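PDB 3LL7: putative methyltransferase from Porphyromonas gingivalis, which probably transfers methyl groups to an as yet unidentified substrate, and carries a THUMP-like domain of the kind often associated with RNA-modifying enzymes. Local coordinates for residues Asp288-Tyr293 with Leu325-Ala330; Phe340-Ile345 with Val402-Arg407; Arg317-Asn322 with Thr394-Gly399. All coordinates share one frame; numbering follows the deposited sequence.

Interaction 1: Asp288-Tyr293 with Leu325-Ala330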
loop_
_atom_site.group_PDB
_atom_site.type_symbol
_atom_site.label_atom_id
_atom_site.label_comp_id
_atom_site.label_asym_id
_atom_site.label_seq_id
_atom_site.Cartn_x
_atom_site.Cartn_y
_atom_site.Cartn_z
ATOM N N ASP A 288 19.682 -18.354 21.938
ATOM C CA ASP A 288 20.991 -17.772 22.105
ATOM C C ASP A 288 21.868 -18.102 20.918
ATOM O O ASP A 288 22.916 -17.465 20.709
ATOM C CB ASP A 288 21.661 -18.321 23.364
ATOM C CG ASP A 288 21.097 -17.732 24.625
ATOM O OD1 ASP A 288 20.450 -16.684 24.532
ATOM O OD2 ASP A 288 21.302 -18.308 25.720
ATOM N N SER A 289 21.443 -19.110 20.149
ATOM C CA SER A 289 22.274 -19.659 19.080
ATOM C C SER A 289 21.532 -19.684 17.745
ATOM O O SER A 289 20.291 -19.744 17.689
ATOM C CB SER A 289 22.776 -21.066 19.447
ATOM O OG SER A 289 21.666 -21.924 19.647
ATOM N N ILE A 290 22.311 -19.620 16.670
ATOM C CA ILE A 290 21.754 -19.552 15.328
ATOM C C ILE A 290 21.664 -20.945 14.753
ATOM O O ILE A 290 22.499 -21.799 15.052
ATOM C CB ILE A 290 22.602 -18.575 14.415
ATOM C CG1 ILE A 290 21.780 -18.009 13.233
ATOM C CG2 ILE A 290 23.869 -19.235 13.919
ATOM C CD1 ILE A 290 20.594 -17.083 13.657
ATOM N N ASP A 291 20.656 -21.179 13.923
ATOM C CA ASP A 291 20.508 -22.449 13.238
ATOM C C ASP A 291 20.823 -22.271 11.738
ATOM O O ASP A 291 21.223 -21.187 11.281
ATOM C CB ASP A 291 19.088 -23.042 13.446
ATOM C CG ASP A 291 18.879 -23.669 14.818
ATOM O OD1 ASP A 291 19.786 -24.347 15.316
ATOM O OD2 ASP A 291 17.751 -23.546 15.380
ATOM N N LYS A 292 20.617 -23.331 10.979
ATOM C CA LYS A 292 21.020 -23.389 9.576
ATOM C C LYS A 292 20.281 -22.393 8.710
ATOM O O LYS A 292 20.863 -21.797 7.815
ATOM C CB LYS A 292 20.706 -24.786 9.020
ATOM C CG LYS A 292 21.202 -25.000 7.593
ATOM C CD LYS A 292 21.017 -26.460 7.130
ATOM C CE LYS A 292 21.523 -26.610 5.711
ATOM N NZ LYS A 292 20.725 -27.660 5.004
ATOM N N TYR A 293 18.972 -22.294 8.916
ATOM C CA TYR A 293 18.144 -21.360 8.132
ATOM C C TYR A 293 17.786 -20.106 8.912
ATOM O O TYR A 293 17.525 -20.142 10.131
ATOM C CB TYR A 293 16.884 -22.101 7.604
ATOM C CG TYR A 293 17.265 -23.216 6.644
ATOM C CD1 TYR A 293 17.612 -22.922 5.331
ATOM C CD2 TYR A 293 17.296 -24.568 7.056
ATOM C CE1 TYR A 293 17.992 -23.944 4.430
ATOM C CE2 TYR A 293 17.673 -25.604 6.152
ATOM C CZ TYR A 293 18.003 -25.271 4.852
ATOM O OH TYR A 293 18.379 -26.255 3.949
ATOM N N LEU A 325 13.725 -11.559 13.485
ATOM C CA LEU A 325 14.307 -12.590 12.654
ATOM C C LEU A 325 14.095 -13.919 13.341
ATOM O O LEU A 325 14.019 -14.002 14.575
ATOM C CB LEU A 325 15.852 -12.416 12.549
ATOM C CG LEU A 325 16.345 -11.204 11.785
ATOM C CD1 LEU A 325 17.909 -11.197 11.990
ATOM C CD2 LEU A 325 15.993 -11.355 10.282
ATOM N N TYR A 326 14.079 -14.953 12.530
ATOM C CA TYR A 326 13.805 -16.316 12.972
ATOM C C TYR A 326 14.879 -17.243 12.468
ATOM O O TYR A 326 15.568 -16.930 11.485
ATOM C CB TYR A 326 12.437 -16.785 12.457
ATOM C CG TYR A 326 11.358 -15.805 12.783
ATOM C CD1 TYR A 326 10.666 -15.862 14.007
ATOM C CD2 TYR A 326 11.060 -14.786 11.889
ATOM C CE1 TYR A 326 9.658 -14.925 14.305
ATOM C CE2 TYR A 326 10.069 -13.844 12.174
ATOM C CZ TYR A 326 9.386 -13.913 13.373
ATOM O OH TYR A 326 8.410 -12.987 13.641
ATOM N N THR A 327 14.961 -18.422 13.095
ATOM C CA THR A 327 15.918 -19.425 12.665
ATOM C C THR A 327 15.366 -20.844 12.917
ATOM O O THR A 327 14.526 -21.044 13.798
ATOM C CB THR A 327 17.301 -19.222 13.357
ATOM O OG1 THR A 327 18.276 -20.034 12.699
ATOM C CG2 THR A 327 17.251 -19.597 14.839
ATOM N N SER A 328 15.847 -21.808 12.151
ATOM C CA SER A 328 15.455 -23.211 12.360
ATOM C C SER A 328 16.447 -24.111 11.672
ATOM O O SER A 328 17.138 -23.692 10.743
ATOM C CB SER A 328 14.045 -23.460 11.799
ATOM O OG SER A 328 14.088 -23.467 10.374
ATOM N N GLU A 329 16.526 -25.358 12.129
ATOM C CA GLU A 329 17.425 -26.312 11.549
ATOM C C GLU A 329 16.828 -26.895 10.263
ATOM O O GLU A 329 17.546 -27.196 9.313
ATOM C CB GLU A 329 17.765 -27.395 12.594
ATOM C CG GLU A 329 19.049 -28.206 12.343
ATOM C CD GLU A 329 20.333 -27.403 12.023
ATOM O OE1 GLU A 329 20.467 -26.172 12.322
ATOM O OE2 GLU A 329 21.253 -28.057 11.472
ATOM N N ALA A 330 15.510 -27.005 10.216
ATOM C CA ALA A 330 14.843 -27.532 9.028
ATOM C C ALA A 330 14.344 -26.410 8.121
ATOM O O ALA A 330 13.988 -25.343 8.571
ATOM C CB ALA A 330 13.685 -28.472 9.427
HETATM O O HOH W 1 14.995 -25.596 15.009
#

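Interaction 2: Phe340-Ile345 with Val402-Arg407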
loop_
_atom_site.group_PDB
_atom_site.type_symbol
_atom_site.label_atom_id
_atom_site.label_comp_id
_atom_site.label_asym_id
_atom_site.label_seq_id
_atom_site.Cartn_x
_atom_site.Cartn_y
_atom_site.Cartn_z
ATOM N N PHE A 340 17.186 -17.440 4.174
ATOM C CA PHE A 340 18.632 -17.477 3.984
ATOM C C PHE A 340 19.208 -18.755 4.576
ATOM O O PHE A 340 18.648 -19.343 5.507
ATOM C CB PHE A 340 19.329 -16.318 4.704
ATOM C CG PHE A 340 18.858 -14.935 4.301
ATOM C CD1 PHE A 340 19.501 -14.238 3.277
ATOM C CD2 PHE A 340 17.819 -14.306 5.001
ATOM C CE1 PHE A 340 19.107 -12.925 2.924
ATOM C CE2 PHE A 340 17.417 -12.990 4.681
ATOM C CZ PHE A 340 18.044 -12.295 3.635
ATOM N N VAL A 341 20.367 -19.135 4.057
ATOM C CA VAL A 341 21.203 -20.138 4.692
ATOM C C VAL A 341 22.302 -19.434 5.421
ATOM O O VAL A 341 22.980 -18.552 4.872
ATOM C CB VAL A 341 21.853 -21.066 3.686
ATOM C CG1 VAL A 341 22.716 -22.108 4.443
ATOM C CG2 VAL A 341 20.769 -21.745 2.835
ATOM N N LEU A 342 22.480 -19.819 6.672
ATOM C CA LEU A 342 23.535 -19.228 7.520
ATOM C C LEU A 342 24.918 -19.740 7.061
ATOM O O LEU A 342 25.126 -20.950 6.981
ATOM C CB LEU A 342 23.329 -19.630 8.979
ATOM C CG LEU A 342 24.450 -18.901 9.748
ATOM C CD1 LEU A 342 24.125 -17.476 10.275
ATOM C CD2 LEU A 342 25.225 -19.747 10.714
ATOM N N GLU A 343 25.840 -18.826 6.773
ATOM C CA GLU A 343 27.239 -19.226 6.398
ATOM C C GLU A 343 28.224 -19.009 7.538
ATOM O O GLU A 343 29.054 -19.885 7.810
ATOM C CB GLU A 343 27.727 -18.483 5.150
ATOM C CG GLU A 343 26.864 -18.767 3.938
ATOM C CD GLU A 343 27.490 -18.367 2.611
ATOM O OE1 GLU A 343 28.365 -17.458 2.560
ATOM O OE2 GLU A 343 27.072 -18.972 1.597
ATOM N N GLU A 344 28.156 -17.837 8.161
ATOM C CA GLU A 344 28.991 -17.502 9.341
ATOM C C GLU A 344 28.214 -16.677 10.354
ATOM O O GLU A 344 27.336 -15.867 9.993
ATOM C CB GLU A 344 30.250 -16.699 8.960
ATOM C CG GLU A 344 31.178 -17.322 7.906
ATOM C CD GLU A 344 31.871 -18.616 8.369
ATOM O OE1 GLU A 344 32.077 -18.831 9.593
ATOM O OE2 GLU A 344 32.209 -19.434 7.490
ATOM N N ILE A 345 28.586 -16.835 11.624
ATOM C CA ILE A 345 28.096 -15.962 12.688
ATOM C C ILE A 345 29.310 -15.387 13.411
ATOM O O ILE A 345 30.234 -16.130 13.836
ATOM C CB ILE A 345 27.071 -16.644 13.663
ATOM C CG1 ILE A 345 26.700 -15.693 14.822
ATOM C CG2 ILE A 345 27.615 -17.983 14.178
ATOM C CD1 ILE A 345 25.372 -16.080 15.591
ATOM N N VAL A 402 25.576 -9.666 17.104
ATOM C CA VAL A 402 26.279 -10.533 16.153
ATOM C C VAL A 402 26.101 -9.998 14.756
ATOM O O VAL A 402 25.147 -9.256 14.477
ATOM C CB VAL A 402 25.725 -12.004 16.199
ATOM C CG1 VAL A 402 25.991 -12.632 17.575
ATOM C CG2 VAL A 402 24.199 -12.070 15.855
ATOM N N LEU A 403 27.001 -10.419 13.869
ATOM C CA LEU A 403 26.816 -10.264 12.424
ATOM C C LEU A 403 26.643 -11.642 11.828
ATOM O O LEU A 403 27.401 -12.593 12.156
ATOM C CB LEU A 403 28.059 -9.579 11.770
ATOM C CG LEU A 403 28.162 -8.079 12.146
ATOM C CD1 LEU A 403 29.548 -7.518 11.807
ATOM C CD2 LEU A 403 27.131 -7.314 11.361
ATOM N N LEU A 404 25.628 -11.769 10.977
ATOM C CA LEU A 404 25.430 -13.032 10.238
ATOM C C LEU A 404 25.789 -12.822 8.790
ATOM O O LEU A 404 25.347 -11.848 8.162
ATOM C CB LEU A 404 23.963 -13.495 10.322
ATOM C CG LEU A 404 23.257 -13.450 11.698
ATOM C CD1 LEU A 404 21.784 -13.922 11.518
ATOM C CD2 LEU A 404 24.015 -14.370 12.685
ATOM N N LEU A 405 26.576 -13.758 8.263
ATOM C CA LEU A 405 26.833 -13.850 6.817
ATOM C C LEU A 405 25.866 -14.877 6.250
ATOM O O LEU A 405 25.856 -16.024 6.685
ATOM C CB LEU A 405 28.294 -14.256 6.531
ATOM C CG LEU A 405 28.588 -14.291 5.013
ATOM C CD1 LEU A 405 28.474 -12.838 4.470
ATOM C CD2 LEU A 405 29.997 -14.846 4.760
ATOM N N LEU A 406 25.018 -14.413 5.321
ATOM C CA LEU A 406 23.866 -15.178 4.811
ATOM C C LEU A 406 23.937 -15.277 3.297
ATOM O O LEU A 406 24.391 -14.345 2.650
ATOM C CB LEU A 406 22.556 -14.435 5.185
ATOM C CG LEU A 406 22.362 -14.137 6.686
ATOM C CD1 LEU A 406 21.093 -13.319 6.885
ATOM C CD2 LEU A 406 22.315 -15.454 7.461
ATOM N N ARG A 407 23.482 -16.389 2.727
ATOM C CA ARG A 407 23.161 -16.445 1.300
ATOM C C ARG A 407 21.670 -16.772 1.134
ATOM O O ARG A 407 21.082 -17.350 2.019
ATOM C CB ARG A 407 24.044 -17.460 0.557
ATOM C CG ARG A 407 23.767 -18.898 0.848
ATOM C CD ARG A 407 24.493 -19.800 -0.176
ATOM N NE ARG A 407 24.102 -21.181 0.052
ATOM C CZ ARG A 407 24.669 -21.985 0.949
ATOM N NH1 ARG A 407 24.230 -23.240 1.096
ATOM N NH2 ARG A 407 25.675 -21.540 1.703
#

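Interaction 3: Arg317-Asn322 with Thr394-Gly399. With FMT (formic acid), chain J.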
loop_
_atom_site.group_PDB
_atom_site.type_symbol
_atom_site.label_atom_id
_atom_site.label_comp_id
_atom_site.label_asym_id
_atom_site.label_seq_id
_atom_site.Cartn_x
_atom_site.Cartn_y
_atom_site.Cartn_z
ATOM N N ARG A 317 12.336 -20.559 15.727
ATOM C CA ARG A 317 12.809 -19.913 16.944
ATOM C C ARG A 317 13.086 -18.453 16.602
ATOM O O ARG A 317 13.600 -18.167 15.522
ATOM C CB ARG A 317 14.123 -20.577 17.416
ATOM C CG ARG A 317 13.892 -22.002 17.971
ATOM C CD ARG A 317 15.111 -22.870 17.846
ATOM N NE ARG A 317 16.200 -22.574 18.786
ATOM C CZ ARG A 317 16.144 -22.693 20.121
ATOM N NH1 ARG A 317 15.011 -23.027 20.741
ATOM N NH2 ARG A 317 17.233 -22.447 20.849
ATOM N N LYS A 318 12.733 -17.537 17.495
ATOM C CA LYS A 318 12.955 -16.108 17.235
ATOM C C LYS A 318 14.224 -15.713 17.979
ATOM O O LYS A 318 14.514 -16.277 19.035
ATOM C CB LYS A 318 11.771 -15.284 17.729
ATOM C CG LYS A 318 11.806 -13.836 17.276
ATOM C CD LYS A 318 10.361 -13.244 17.379
ATOM C CE LYS A 318 10.294 -11.839 16.762
ATOM N NZ LYS A 318 10.882 -10.827 17.640
ATOM N N LEU A 319 15.005 -14.778 17.437
ATOM C CA LEU A 319 16.285 -14.439 18.061
ATOM C C LEU A 319 16.154 -13.700 19.401
ATOM O O LEU A 319 16.892 -13.979 20.330
ATOM C CB LEU A 319 17.137 -13.630 17.077
ATOM C CG LEU A 319 17.981 -14.486 16.122
ATOM C CD1 LEU A 319 17.300 -15.653 15.462
ATOM C CD2 LEU A 319 18.721 -13.584 15.053
ATOM N N HIS A 320 15.206 -12.768 19.482
ATOM C CA HIS A 320 15.079 -11.866 20.619
ATOM C C HIS A 320 13.718 -11.185 20.429
ATOM O O HIS A 320 13.256 -11.051 19.290
ATOM C CB HIS A 320 16.210 -10.810 20.557
ATOM C CG HIS A 320 16.275 -9.866 21.730
ATOM N ND1 HIS A 320 15.445 -8.772 21.859
ATOM C CD2 HIS A 320 17.112 -9.827 22.795
ATOM C CE1 HIS A 320 15.750 -8.115 22.965
ATOM N NE2 HIS A 320 16.763 -8.737 23.554
ATOM N N PRO A 321 13.066 -10.756 21.523
ATOM C CA PRO A 321 11.764 -10.062 21.351
ATOM C C PRO A 321 11.832 -8.853 20.443
ATOM O O PRO A 321 10.847 -8.545 19.753
ATOM C CB PRO A 321 11.406 -9.591 22.769
ATOM C CG PRO A 321 12.127 -10.580 23.697
ATOM C CD PRO A 321 13.412 -10.971 22.943
ATOM N N ASN A 322 12.970 -8.142 20.467
ATOM C CA ASN A 322 13.149 -6.979 19.560
ATOM C C ASN A 322 13.941 -7.267 18.246
ATOM O O ASN A 322 14.086 -6.353 17.411
ATOM C CB ASN A 322 13.785 -5.828 20.316
ATOM C CG ASN A 322 12.895 -5.350 21.500
ATOM O OD1 ASN A 322 11.673 -5.359 21.398
ATOM N ND2 ASN A 322 13.505 -4.963 22.588
ATOM N N THR A 394 22.334 -8.150 14.122
ATOM C CA THR A 394 21.188 -8.488 14.957
ATOM C C THR A 394 21.658 -8.816 16.367
ATOM O O THR A 394 22.862 -8.704 16.655
ATOM C CB THR A 394 20.342 -9.624 14.301
ATOM O OG1 THR A 394 19.066 -9.758 14.972
ATOM C CG2 THR A 394 21.085 -10.947 14.300
ATOM N N THR A 395 20.696 -9.196 17.215
ATOM C CA THR A 395 20.928 -9.464 18.631
ATOM C C THR A 395 20.274 -10.782 18.985
ATOM O O THR A 395 19.078 -11.011 18.661
ATOM C CB THR A 395 20.318 -8.356 19.492
ATOM O OG1 THR A 395 20.835 -7.090 19.063
ATOM C CG2 THR A 395 20.659 -8.570 20.994
HETATM N N MSE A 396 21.048 -11.651 19.657
HETATM C CA MSE A 396 20.564 -12.961 20.085
HETATM C C MSE A 396 19.821 -12.809 21.432
HETATM O O MSE A 396 19.834 -11.732 22.024
HETATM C CB MSE A 396 21.744 -13.962 20.233
HETATM C CG MSE A 396 22.637 -14.047 18.989
HETATM SE SE MSE A 396 21.637 -14.499 17.388
HETATM C CE MSE A 396 21.135 -16.308 17.809
ATOM N N ALA A 397 19.211 -13.896 21.914
ATOM C CA ALA A 397 18.276 -13.818 23.031
ATOM C C ALA A 397 18.931 -13.318 24.313
ATOM O O ALA A 397 18.261 -12.710 25.147
ATOM C CB ALA A 397 17.637 -15.181 23.270
ATOM N N ASP A 398 20.231 -13.605 24.474
ATOM C CA ASP A 398 20.977 -13.161 25.671
ATOM C C ASP A 398 21.569 -11.754 25.562
ATOM O O ASP A 398 22.361 -11.352 26.415
ATOM C CB ASP A 398 22.094 -14.171 26.013
ATOM C CG ASP A 398 23.079 -14.400 24.851
ATOM O OD1 ASP A 398 22.976 -13.776 23.768
ATOM O OD2 ASP A 398 23.994 -15.236 25.027
ATOM N N GLY A 399 21.204 -11.038 24.503
ATOM C CA GLY A 399 21.629 -9.660 24.277
ATOM C C GLY A 399 22.921 -9.525 23.481
ATOM O O GLY A 399 23.375 -8.396 23.235
HETATM C C FMT J . 17.539 -5.082 22.930
HETATM O O1 FMT J . 18.463 -5.648 22.340
HETATM O O2 FMT J . 16.542 -4.612 22.376
#

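Interaction 1: Asp288-Tyr293 with Leu325-Ala330
Thr327 OG1 sits at the tight heart of this contact, gripped on two sides: it receives the backbone N-H of Asp291 (N to OG1 2.9 Å) and gives its own proton to the carbonyl of Tyr293 (OG1 to O 2.7 Å). The torsion that sets OG1 opposite the backbone N of its own residue (chi1 -168°) turns the hydroxyl to the incoming chain. Tyr293 O is doubly held, because Ser328 N reaches it from the other face of the carbonyl plane, at 3.1 Å from N to O. Tyr293 N in turn bonds Ser328 O, closing an antiparallel hydrogen-bonded pair. Here the chain leading into strand 293-297 joins strand 323-328 of the mixed sheet in the C-terminal, ferredoxin-like and THUMP-like part of the protein; on its far side, strand 323-328 is bordered by strand 317-320. Toward solvent the contact slackens. Glu329 bends at its second torsion (chi2 49°) to bring OE1 to 3.1 Å from Lys292 N, the amide standing 37° out of the carboxylate plane. The same oxygen lies 3.6 Å from Asp291 OD1, with the two carboxylate planes steeply inclined, a proximity that might raise the pKa of one of them, eased perhaps by the long, weak ion pair from Arg317 to Asp291. Lys292 runs over one face of the Tyr293 ring, and its NZ bonds Tyr293 OH, while the ring edge meets Glu329 O.

Interaction 2: Phe340-Ile345 with Val402-Arg407
Strands 340-345 and 402-407 run antiparallel, their axes 4.7 Å apart at closest approach, and the register slips by one residue where Glu343 and Glu344 both face Leu405. Leu405 O accepts both amides, the bond from Glu343 N being short (N to O 2.8 Å) and that from Glu344 N longer (3.3 Å). On the face that carries Val341 and Arg407, the arginine stretches out from CG to NE alongside the valine, whose CG1 lies over one face of the guanidinium. Arg407 NH2 then points in the guanidinium plane at Glu343 OE2, forming a salt bridge of 2.9 Å that meets the anti side of the carboxylate. A single N-H makes the bridge, and the two planes are turned 54° apart; Glu343 OE1 is held separately by Lys389. The packing beyond is apolar. Leu406 sets CD1 over one face of the Phe340 ring, 3.9 Å from the centroid, a CH-pi contact with the side chains crossing at about a right angle. Its other methyl, CD2, meets Leu342 CD1, which also touches Leu404 CD2. Ile345, with CG1 opposite the backbone N (chi1 175°), extends CD1 to within 3.6 Å of Leu404 CD2 and on to Val402. Glu343 and Glu344, set against the single Leu405, form a classic beta bulge between two neighbouring strands of the mixed sheet, both in the THUMP-like range.

Interaction 3: Arg317-Asn322 with Thr394-Gly399
Leu319 and Met396, the latter present as selenomethionine, meet where two strands of the sheet run out into turns. The Met396 side chain doubles back through bends at its second and third torsions (chi2 -56°, chi3 -68°), which brings SE to 3.8 Å from Leu319 CD2, although its CB sets off in the opposite direction. That same Leu319 methyl meets Thr394 CG2 at 3.6 Å, the two side chains crossing at about a right angle, so one leucine methyl touches both the threonine methyl and the selenium. Thr394 turns its hydroxyl elsewhere, to Arg368 O. Val402 also packs on Met396, extending this apolar cluster to the next strand.

His320 takes the other flank. With CG opposite the backbone N (chi1 -175°), the ring is directed toward the turn, and its CD2 edge approaches Met396 O at 3.4 Å; CB lies 3.4 Å from Thr395 O, a carbonyl hydrogen-bonded to Ser323 OG. The ring's rotation is fixed from within its own segment: Asn322 N donates to ND1 over 2.9 Å, lying close to the ring plane, and Pro321 CD lies over one face. Lys318 also ties this corner together, its NZ bonding His320 O. Beyond the ring a formic acid molecule, probably from the crystallisation liquor, takes a bond from Asn322 ND2 to its O2 (3.1 Å) and another from Asn369 ND2, with His320 CE1 close to its carbon.

Opposite lies a type I beta turn from Met396 to Gly399, closed by the bond from Gly399 N to Met396 O. The contact sets the corner at Leu319, within the edge strand 317-320, against the type I turn of the beta hairpin formed by strands 389-395 and 401-408.

How the interactions relate
Following the chain from the N terminus, the loop 288-293 is met first, and interaction 1 closes over 317-322 when 325-330 arrives beside it. Interaction 3 opens within that span, at 317-322, and crosses interaction 1, since its partner 394-399 comes only much later. Interaction 2 begins after interaction 1 has closed, with 340-345, and crosses interaction 3, because 394-399 precedes 402-407. All three reach one mixed sheet. Lys292 and Leu342 join interactions 1 and 2 by a probable backbone bond, Thr327 and Arg317 likewise join interactions 1 and 3, and Val402 and Thr394 join interactions 2 and 3. Interaction 3 is the contact that spans the ferredoxin-like and THUMP-like ranges.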